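Local atomic coordinates of glycerophosphoryl diester phosphodiesterase (Parabacteroides distasonis, PDB entry 3MZ2), a protein that probably hydrolyses glycerophosphodiesters, releasing an alcohol and glycerol phosphate. Residues V75-N89 against K108-L122. Sequence-based numbering, arbitrary orientation.
Sequences VIVLFHDDTLERTSN and KDPEGNITNYRIPTL. With SO4 (sulfate ion), chain C.
Ile119 is the bump to look at first: it pushes both branches into a hollow walled by Val77, Phe79 and Leu84. Its CG2 rests on Val77 CB at 3.7 Å, while the other branch leans CG1 obliquely against the Phe79 ring and brings CD1 up to Leu84 CD2. That CD2 methyl in turn sits over one face of the ring, offset toward the rim. With CG1 beside the backbone N (chi1 -61°) and CG2 anti to it, the two branches part, CG2 going to Val77 and CG1-CD1 to Phe79 and Leu84.

Next along, Pro120 lays CG against Leu78 CB at 4.0 Å, the two side chains crossing at about a right angle. Leu122 fills the neighbouring dip, its CB 3.7 Å from Ile76 CG2 and close to Leu78 CD2. Here the backbones make a single bridge, Val77 with Thr121: Leu78 N gives to Pro120 O and Leu122 N to Ile76 O. The latter bond ties the first turn of helix 122-129, whose N-cap, Thr121, accepts from Glu124 N through OG1, to strand 76-78, which is antiparallel to barrel strand 63-70.

At the far end the extended chain of Lys108 runs alongside the backbone of Arg86-Ser88, and NZ donates hydrogen bonds to Glu85 O (2.7 Å) and Ser88 O (2.8 Å). Lys108 N hydrogen-bonds to Thr87 O, and a water bridges Arg86 O to Asp109 O. A methionine in place of Lys108 would probably leave the Glu85 and Ser88 carbonyls without their ammonium donor and the Glu85-Ser88 backbone less firmly tied to the 108-122 segment. The chemistry is thus divided: apolar packing with two backbone hydrogen bonds at the strand, and at Lys108 a positive charge spent on carbonyl oxygens, probably stabilised by their partial negative charge.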
ATOM      1  N   VAL A  75     -17.353   2.785   7.028  1.00 17.09           N
ATOM      2  CA  VAL A  75     -17.049   4.017   7.711  1.00 15.37           C
ATOM      3  C   VAL A  75     -15.527   4.163   7.671  1.00 15.14           C
ATOM      4  O   VAL A  75     -14.808   3.192   7.884  1.00 14.98           O
ATOM      5  CB  VAL A  75     -17.580   3.992   9.136  1.00 15.80           C
ATOM      6  CG1 VAL A  75     -17.187   5.275   9.911  1.00 15.35           C
ATOM      7  CG2 VAL A  75     -19.112   3.813   9.096  1.00 16.94           C
ATOM      8  N   ILE A  76     -15.056   5.367   7.366  1.00 13.14           N
ATOM      9  CA  ILE A  76     -13.627   5.650   7.430  1.00 12.28           C
ATOM     10  C   ILE A  76     -13.214   6.067   8.855  1.00 12.34           C
ATOM     11  O   ILE A  76     -13.690   7.089   9.398  1.00 13.06           O
ATOM     12  CB  ILE A  76     -13.189   6.751   6.428  1.00 10.85           C
ATOM     13  CG1 ILE A  76     -13.632   6.421   5.012  1.00 15.06           C
ATOM     14  CG2 ILE A  76     -11.654   6.965   6.488  1.00 10.85           C
ATOM     15  CD1 ILE A  76     -13.559   7.620   4.124  1.00 16.87           C
ATOM     16  N   VAL A  77     -12.315   5.258   9.439  1.00 12.78           N
ATOM     17  CA  VAL A  77     -11.732   5.530  10.751  1.00 13.03           C
ATOM     18  C   VAL A  77     -10.218   5.739  10.624  1.00 12.99           C
ATOM     19  O   VAL A  77      -9.656   5.483   9.583  1.00 13.41           O
ATOM     20  CB  VAL A  77     -12.050   4.385  11.751  1.00 13.07           C
ATOM     21  CG1 VAL A  77     -13.537   4.239  11.978  1.00 14.19           C
ATOM     22  CG2 VAL A  77     -11.469   3.036  11.279  1.00 14.33           C
ATOM     23  N   LEU A  78      -9.572   6.251  11.681  1.00 12.40           N
ATOM     24  CA  LEU A  78      -8.128   6.455  11.681  1.00 12.68           C
ATOM     25  C   LEU A  78      -7.521   5.324  12.491  1.00 12.55           C
ATOM     26  O   LEU A  78      -7.801   5.234  13.680  1.00 13.16           O
ATOM     27  CB  LEU A  78      -7.773   7.774  12.356  1.00 12.50           C
ATOM     28  CG  LEU A  78      -8.464   8.994  11.760  1.00 13.30           C
ATOM     29  CD1 LEU A  78      -7.957  10.286  12.376  1.00 11.92           C
ATOM     30  CD2 LEU A  78      -8.355   9.047  10.268  1.00 11.00           C
ATOM     31  N   PHE A  79      -6.689   4.513  11.855  1.00 13.63           N
ATOM     32  CA  PHE A  79      -6.062   3.380  12.491  1.00 14.09           C
ATOM     33  C   PHE A  79      -5.004   2.828  11.521  1.00 14.30           C
ATOM     34  O   PHE A  79      -5.338   2.480  10.382  1.00 13.97           O
ATOM     35  CB  PHE A  79      -7.107   2.278  12.803  1.00 13.99           C
ATOM     36  CG  PHE A  79      -6.628   1.290  13.810  1.00 15.95           C
ATOM     37  CD1 PHE A  79      -6.762   1.559  15.169  1.00 15.98           C
ATOM     38  CD2 PHE A  79      -6.005   0.119  13.415  1.00 14.43           C
ATOM     39  CE1 PHE A  79      -6.294   0.683  16.101  1.00 18.64           C
ATOM     40  CE2 PHE A  79      -5.524  -0.752  14.361  1.00 17.02           C
ATOM     41  CZ  PHE A  79      -5.688  -0.472  15.697  1.00 17.22           C
ATOM     42  N   HIS A  80      -3.757   2.718  11.963  1.00 14.39           N
ATOM     43  CA  HIS A  80      -2.681   2.375  11.028  1.00 14.76           C
ATOM     44  C   HIS A  80      -2.645   0.909  10.571  1.00 15.59           C
ATOM     45  O   HIS A  80      -2.609   0.631   9.385  1.00 16.43           O
ATOM     46  CB  HIS A  80      -1.315   2.762  11.597  1.00 14.90           C
ATOM     47  CG  HIS A  80      -0.179   2.393  10.690  1.00 15.10           C
ATOM     48  ND1 HIS A  80       0.417   1.145  10.734  1.00 19.14           N
ATOM     49  CD2 HIS A  80       0.383   3.041   9.644  1.00 14.91           C
ATOM     50  CE1 HIS A  80       1.347   1.081   9.793  1.00 18.88           C
ATOM     51  NE2 HIS A  80       1.362   2.223   9.135  1.00 16.38           N
ATOM     52  N   ASP A  81      -2.610   0.004  11.533  1.00 17.82           N
ATOM     53  CA  ASP A  81      -2.294  -1.417  11.272  1.00 20.05           C
ATOM     54  C   ASP A  81      -3.453  -2.205  10.692  1.00 20.79           C
ATOM     55  O   ASP A  81      -4.628  -1.842  10.857  1.00 20.35           O
ATOM     56  CB  ASP A  81      -1.861  -2.141  12.544  1.00 20.68           C
ATOM     57  CG  ASP A  81      -0.569  -1.631  13.127  1.00 20.67           C
ATOM     58  OD1 ASP A  81       0.188  -0.874  12.463  1.00 21.99           O
ATOM     59  OD2 ASP A  81      -0.303  -1.976  14.297  1.00 20.32           O
ATOM     60  N   ASP A  82      -3.069  -3.333  10.085  1.00 22.76           N
ATOM     61  CA  ASP A  82      -3.989  -4.314   9.540  1.00 25.57           C
ATOM     62  C   ASP A  82      -4.621  -5.143  10.657  1.00 26.62           C
ATOM     63  O   ASP A  82      -5.556  -5.863  10.426  1.00 29.51           O
ATOM     64  CB  ASP A  82      -3.259  -5.269   8.537  1.00 26.27           C
ATOM     65  CG  ASP A  82      -2.747  -4.541   7.304  1.00 27.38           C
ATOM     66  OD1 ASP A  82      -3.338  -3.490   6.906  1.00 27.21           O
ATOM     67  OD2 ASP A  82      -1.732  -4.989   6.745  1.00 27.22           O
ATOM     68  N   THR A  83      -4.060  -5.106  11.849  1.00 27.55           N
ATOM     69  CA  THR A  83      -4.667  -5.826  12.980  1.00 27.74           C
ATOM     70  C   THR A  83      -4.807  -4.848  14.145  1.00 25.72           C
ATOM     71  O   THR A  83      -4.049  -3.876  14.248  1.00 24.42           O
ATOM     72  CB  THR A  83      -3.825  -7.060  13.376  1.00 28.10           C
ATOM     73  OG1 THR A  83      -2.547  -6.652  13.893  1.00 31.08           O
ATOM     74  CG2 THR A  83      -3.608  -7.936  12.186  1.00 30.21           C
ATOM     75  N   LEU A  84      -5.771  -5.109  15.016  1.00 24.57           N
ATOM     76  CA  LEU A  84      -6.061  -4.232  16.170  1.00 23.93           C
ATOM     77  C   LEU A  84      -5.110  -4.298  17.367  1.00 23.66           C
ATOM     78  O   LEU A  84      -5.094  -3.354  18.119  1.00 22.38           O
ATOM     79  CB  LEU A  84      -7.497  -4.486  16.656  1.00 23.32           C
ATOM     80  CG  LEU A  84      -8.609  -4.075  15.695  1.00 24.39           C
ATOM     81  CD1 LEU A  84      -9.968  -4.777  16.032  1.00 24.99           C
ATOM     82  CD2 LEU A  84      -8.704  -2.564  15.741  1.00 24.20           C
ATOM     83  N   GLU A  85      -4.298  -5.365  17.521  1.00 24.84           N
ATOM     84  CA  GLU A  85      -3.543  -5.622  18.768  1.00 25.82           C
ATOM     85  C   GLU A  85      -2.500  -4.601  19.207  1.00 25.43           C
ATOM     86  O   GLU A  85      -2.402  -4.340  20.399  1.00 27.19           O
ATOM     87  CB  GLU A  85      -2.853  -7.001  18.770  1.00 27.37           C
ATOM     88  CG  GLU A  85      -3.808  -8.175  18.823  1.00 29.13           C
ATOM     89  CD  GLU A  85      -4.307  -8.618  17.452  1.00 31.59           C
ATOM     90  OE1 GLU A  85      -3.953  -7.973  16.437  1.00 33.15           O
ATOM     91  OE2 GLU A  85      -5.066  -9.617  17.391  1.00 35.20           O
ATOM     92  N   ARG A  86      -1.710  -4.020  18.294  1.00 24.67           N
ATOM     93  CA  ARG A  86      -0.648  -3.100  18.718  1.00 23.68           C
ATOM     94  C   ARG A  86      -1.147  -1.813  19.399  1.00 22.85           C
ATOM     95  O   ARG A  86      -0.622  -1.417  20.435  1.00 21.90           O
ATOM     96  CB  ARG A  86       0.299  -2.755  17.536  1.00 23.62           C
ATOM     97  CG  ARG A  86       1.538  -1.928  17.966  1.00 24.28           C
ATOM     98  CD  ARG A  86       2.450  -1.602  16.774  1.00 25.85           C
ATOM     99  NE  ARG A  86       1.737  -0.810  15.778  1.00 25.78           N
ATOM    100  CZ  ARG A  86       1.712   0.522  15.719  1.00 23.30           C
ATOM    101  NH1 ARG A  86       2.439   1.280  16.548  1.00 23.96           N
ATOM    102  NH2 ARG A  86       0.985   1.102  14.782  1.00 21.55           N
ATOM    103  N   THR A  87      -2.145  -1.138  18.822  1.00 21.79           N
ATOM    104  CA  THR A  87      -2.532   0.167  19.347  1.00 21.18           C
ATOM    105  C   THR A  87      -3.966   0.173  19.878  1.00 21.95           C
ATOM    106  O   THR A  87      -4.559   1.248  20.041  1.00 21.72           O
ATOM    107  CB  THR A  87      -2.366   1.267  18.291  1.00 19.85           C
ATOM    108  OG1 THR A  87      -3.278   1.028  17.230  1.00 18.41           O
ATOM    109  CG2 THR A  87      -0.927   1.277  17.748  1.00 21.96           C
ATOM    110  N   SER A  88      -4.494  -1.018  20.171  1.00 22.73           N
ATOM    111  CA  SER A  88      -5.790  -1.161  20.879  1.00 22.64           C
ATOM    112  C   SER A  88      -5.868  -2.462  21.713  1.00 23.93           C
ATOM    113  O   SER A  88      -5.037  -3.369  21.579  1.00 23.15           O
ATOM    114  CB  SER A  88      -6.976  -1.141  19.901  1.00 22.54           C
ATOM    115  OG  SER A  88      -7.167  -2.406  19.275  1.00 20.75           O
ATOM    116  N   ASN A  89      -6.929  -2.568  22.511  1.00 24.55           N
ATOM    117  CA  ASN A  89      -7.205  -3.808  23.243  1.00 25.89           C
ATOM    118  C   ASN A  89      -8.089  -4.793  22.468  1.00 26.20           C
ATOM    119  O   ASN A  89      -8.641  -5.723  23.053  1.00 27.46           O
ATOM    120  CB  ASN A  89      -7.828  -3.493  24.604  1.00 25.81           C
ATOM    121  CG  ASN A  89      -9.207  -2.867  24.499  1.00 26.66           C
ATOM    122  OD1 ASN A  89      -9.658  -2.467  23.412  1.00 21.92           O
ATOM    123  ND2 ASN A  89      -9.900  -2.779  25.643  1.00 28.24           N
ATOM    124  N   LYS A 108      -4.339   1.879  22.786  1.00 20.74           N
ATOM    125  CA  LYS A 108      -3.145   1.680  23.612  1.00 21.62           C
ATOM    126  C   LYS A 108      -2.098   2.719  23.210  1.00 20.86           C
ATOM    127  O   LYS A 108      -1.959   3.010  22.040  1.00 19.73           O
ATOM    128  CB  LYS A 108      -2.538   0.286  23.365  1.00 22.88           C
ATOM    129  CG  LYS A 108      -3.165  -0.920  24.042  1.00 25.66           C
ATOM    130  CD  LYS A 108      -2.528  -2.217  23.440  1.00 28.58           C
ATOM    131  CE  LYS A 108      -3.119  -3.531  23.987  1.00 33.80           C
ATOM    132  NZ  LYS A 108      -3.011  -4.717  23.025  1.00 34.92           N
ATOM    133  N   ASP A 109      -1.361   3.254  24.183  1.00 21.30           N
ATOM    134  CA  ASP A 109      -0.206   4.124  23.904  1.00 21.75           C
ATOM    135  C   ASP A 109       0.990   3.260  23.480  1.00 22.91           C
ATOM    136  O   ASP A 109       0.870   2.040  23.457  1.00 23.97           O
ATOM    137  CB  ASP A 109       0.098   5.041  25.106  1.00 21.88           C
ATOM    138  CG  ASP A 109       0.644   4.289  26.346  1.00 20.98           C
ATOM    139  OD1 ASP A 109       1.083   3.128  26.221  1.00 24.96           O
ATOM    140  OD2 ASP A 109       0.681   4.924  27.424  1.00 23.75           O
ATOM    141  N   PRO A 110       2.139   3.874  23.115  1.00 23.74           N
ATOM    142  CA  PRO A 110       3.233   3.031  22.608  1.00 25.03           C
ATOM    143  C   PRO A 110       3.863   2.087  23.655  1.00 27.27           C
ATOM    144  O   PRO A 110       4.509   1.096  23.281  1.00 28.57           O
ATOM    145  CB  PRO A 110       4.257   4.042  22.056  1.00 24.52           C
ATOM    146  CG  PRO A 110       3.564   5.362  22.036  1.00 23.69           C
ATOM    147  CD  PRO A 110       2.393   5.311  22.938  1.00 22.98           C
ATOM    148  N   GLU A 111       3.637   2.376  24.938  1.00 28.58           N
ATOM    149  CA  GLU A 111       4.098   1.542  26.051  1.00 30.77           C
ATOM    150  C   GLU A 111       3.192   0.335  26.278  1.00 31.31           C
ATOM    151  O   GLU A 111       3.543  -0.555  27.040  1.00 32.09           O
ATOM    152  CB  GLU A 111       4.218   2.360  27.343  1.00 31.60           C
ATOM    153  CG  GLU A 111       5.393   3.369  27.357  1.00 35.90           C
ATOM    154  CD  GLU A 111       5.132   4.675  26.585  1.00 40.09           C
ATOM    155  OE1 GLU A 111       3.952   5.071  26.420  1.00 42.75           O
ATOM    156  OE2 GLU A 111       6.116   5.315  26.130  1.00 42.98           O
ATOM    157  N   GLY A 112       2.044   0.285  25.604  1.00 30.74           N
ATOM    158  CA  GLY A 112       1.076  -0.795  25.787  1.00 31.20           C
ATOM    159  C   GLY A 112       0.002  -0.510  26.819  1.00 31.52           C
ATOM    160  O   GLY A 112      -0.880  -1.345  27.034  1.00 32.73           O
ATOM    161  N   ASN A 113       0.061   0.654  27.465  1.00 30.89           N
ATOM    162  CA  ASN A 113      -0.978   1.061  28.395  1.00 30.25           C
ATOM    163  C   ASN A 113      -2.290   1.248  27.626  1.00 29.34           C
ATOM    164  O   ASN A 113      -2.280   1.880  26.571  1.00 26.95           O
ATOM    165  CB  ASN A 113      -0.655   2.388  29.093  1.00 30.44           C
ATOM    166  CG  ASN A 113       0.635   2.359  29.881  1.00 32.27           C
ATOM    167  OD1 ASN A 113       0.795   1.548  30.800  1.00 32.05           O
ATOM    168  ND2 ASN A 113       1.555   3.282  29.552  1.00 31.08           N
ATOM    169  N   ILE A 114      -3.390   0.696  28.154  1.00 28.85           N
ATOM    170  CA  ILE A 114      -4.719   0.881  27.544  1.00 28.48           C
ATOM    171  C   ILE A 114      -5.304   2.174  28.090  1.00 27.46           C
ATOM    172  O   ILE A 114      -5.399   2.337  29.290  1.00 29.59           O
ATOM    173  CB  ILE A 114      -5.685  -0.275  27.830  1.00 29.13           C
ATOM    174  CG1 ILE A 114      -5.053  -1.632  27.496  1.00 30.12           C
ATOM    175  CG2 ILE A 114      -6.953  -0.105  26.998  1.00 28.96           C
ATOM    176  CD1 ILE A 114      -5.808  -2.812  28.054  1.00 31.53           C
ATOM    177  N   THR A 115      -5.644   3.102  27.197  1.00 25.26           N
ATOM    178  CA  THR A 115      -6.217   4.395  27.571  1.00 23.16           C
ATOM    179  C   THR A 115      -7.734   4.228  27.582  1.00 23.19           C
ATOM    180  O   THR A 115      -8.241   3.128  27.348  1.00 23.21           O
ATOM    181  CB  THR A 115      -5.826   5.484  26.583  1.00 22.34           C
ATOM    182  OG1 THR A 115      -6.510   5.242  25.337  1.00 19.13           O
ATOM    183  CG2 THR A 115      -4.288   5.521  26.378  1.00 22.15           C
ATOM    184  N   ASN A 116      -8.455   5.312  27.843  1.00 22.55           N
ATOM    185  CA  ASN A 116      -9.898   5.322  27.641  1.00 22.33           C
ATOM    186  C   ASN A 116     -10.293   6.079  26.374  1.00 21.14           C
ATOM    187  O   ASN A 116     -11.400   6.587  26.274  1.00 21.03           O
ATOM    188  CB  ASN A 116     -10.628   5.925  28.844  1.00 22.98           C
ATOM    189  CG  ASN A 116     -12.087   5.518  28.902  1.00 24.64           C
ATOM    190  OD1 ASN A 116     -12.448   4.399  28.531  1.00 25.92           O
ATOM    191  ND2 ASN A 116     -12.932   6.416  29.383  1.00 24.56           N
ATOM    192  N   TYR A 117      -9.367   6.176  25.421  1.00 20.32           N
ATOM    193  CA  TYR A 117      -9.643   6.845  24.157  1.00 19.01           C
ATOM    194  C   TYR A 117     -10.075   5.807  23.118  1.00 18.71           C
ATOM    195  O   TYR A 117      -9.668   4.647  23.170  1.00 19.00           O
ATOM    196  CB  TYR A 117      -8.411   7.632  23.681  1.00 18.76           C
ATOM    197  CG  TYR A 117      -7.853   8.579  24.746  1.00 19.57           C
ATOM    198  CD1 TYR A 117      -8.724   9.221  25.673  1.00 22.74           C
ATOM    199  CD2 TYR A 117      -6.493   8.809  24.870  1.00 19.22           C
ATOM    200  CE1 TYR A 117      -8.231  10.073  26.648  1.00 24.33           C
ATOM    201  CE2 TYR A 117      -5.991   9.679  25.859  1.00 19.84           C
ATOM    202  CZ  TYR A 117      -6.857  10.295  26.721  1.00 23.20           C
ATOM    203  OH  TYR A 117      -6.377  11.143  27.700  1.00 26.55           O
ATOM    204  N   ARG A 118     -10.908   6.253  22.193  1.00 17.35           N
ATOM    205  CA  ARG A 118     -11.501   5.398  21.167  1.00 18.28           C
ATOM    206  C   ARG A 118     -10.973   5.722  19.777  1.00 16.13           C
ATOM    207  O   ARG A 118     -10.474   6.810  19.545  1.00 16.23           O
ATOM    208  CB  ARG A 118     -13.008   5.634  21.131  1.00 18.49           C
ATOM    209  CG  ARG A 118     -13.746   5.334  22.436  1.00 22.09           C
ATOM    210  CD  ARG A 118     -15.249   5.650  22.286  1.00 25.66           C
ATOM    211  N   ILE A 119     -11.080   4.752  18.876  1.00 16.08           N
ATOM    212  CA  ILE A 119     -10.781   4.938  17.470  1.00 15.08           C
ATOM    213  C   ILE A 119     -11.708   6.029  16.919  1.00 15.50           C
ATOM    214  O   ILE A 119     -12.920   5.895  17.021  1.00 15.22           O
ATOM    215  CB  ILE A 119     -10.954   3.626  16.659  1.00 15.29           C
ATOM    216  CG1 ILE A 119     -10.000   2.561  17.195  1.00 17.65           C
ATOM    217  CG2 ILE A 119     -10.750   3.862  15.124  1.00 15.85           C
ATOM    218  CD1 ILE A 119     -10.389   1.150  16.764  1.00 20.51           C
ATOM    219  N   PRO A 120     -11.126   7.092  16.337  1.00 14.37           N
ATOM    220  CA  PRO A 120     -11.949   8.198  15.803  1.00 15.00           C
ATOM    221  C   PRO A 120     -12.299   7.996  14.337  1.00 14.76           C
ATOM    222  O   PRO A 120     -11.596   7.287  13.623  1.00 15.13           O
ATOM    223  CB  PRO A 120     -11.023   9.397  15.894  1.00 14.42           C
ATOM    224  CG  PRO A 120      -9.673   8.836  15.661  1.00 14.84           C
ATOM    225  CD  PRO A 120      -9.687   7.448  16.309  1.00 13.48           C
ATOM    226  N   THR A 121     -13.379   8.631  13.883  1.00 14.77           N
ATOM    227  CA  THR A 121     -13.637   8.670  12.446  1.00 14.05           C
ATOM    228  C   THR A 121     -12.799   9.757  11.787  1.00 13.99           C
ATOM    229  O   THR A 121     -12.419  10.752  12.429  1.00 13.82           O
ATOM    230  CB  THR A 121     -15.108   8.958  12.105  1.00 13.74           C
ATOM    231  OG1 THR A 121     -15.448  10.249  12.580  1.00 14.18           O
ATOM    232  CG2 THR A 121     -16.054   7.878  12.635  1.00 14.73           C
ATOM    233  N   LEU A 122     -12.528   9.600  10.506  1.00 14.43           N
ATOM    234  CA  LEU A 122     -11.943  10.650   9.705  1.00 13.85           C
ATOM    235  C   LEU A 122     -12.798  11.904   9.716  1.00 14.48           C
ATOM    236  O   LEU A 122     -12.275  13.019   9.834  1.00 13.22           O
ATOM    237  CB  LEU A 122     -11.646  10.179   8.256  1.00 13.70           C
ATOM    238  CG  LEU A 122     -11.169  11.291   7.324  1.00 12.05           C
ATOM    239  CD1 LEU A 122      -9.826  11.911   7.801  1.00 10.08           C
ATOM    240  CD2 LEU A 122     -11.097  10.808   5.866  1.00 13.13           C
TER
HETATM  241  S   SO4 C   2       4.031   4.673   8.131  1.00 35.88           S
HETATM  242  O1  SO4 C   2       2.889   5.146   8.915  1.00 34.99           O
HETATM  243  O2  SO4 C   2       4.635   5.834   7.474  1.00 34.93           O
HETATM  244  O3  SO4 C   2       5.054   4.019   8.968  1.00 34.43           O
HETATM  245  O4  SO4 C   2       3.531   3.617   7.215  1.00 37.04           O
HETATM  246  O   HOH W   1       1.187   0.493  21.182  1.00 36.36           O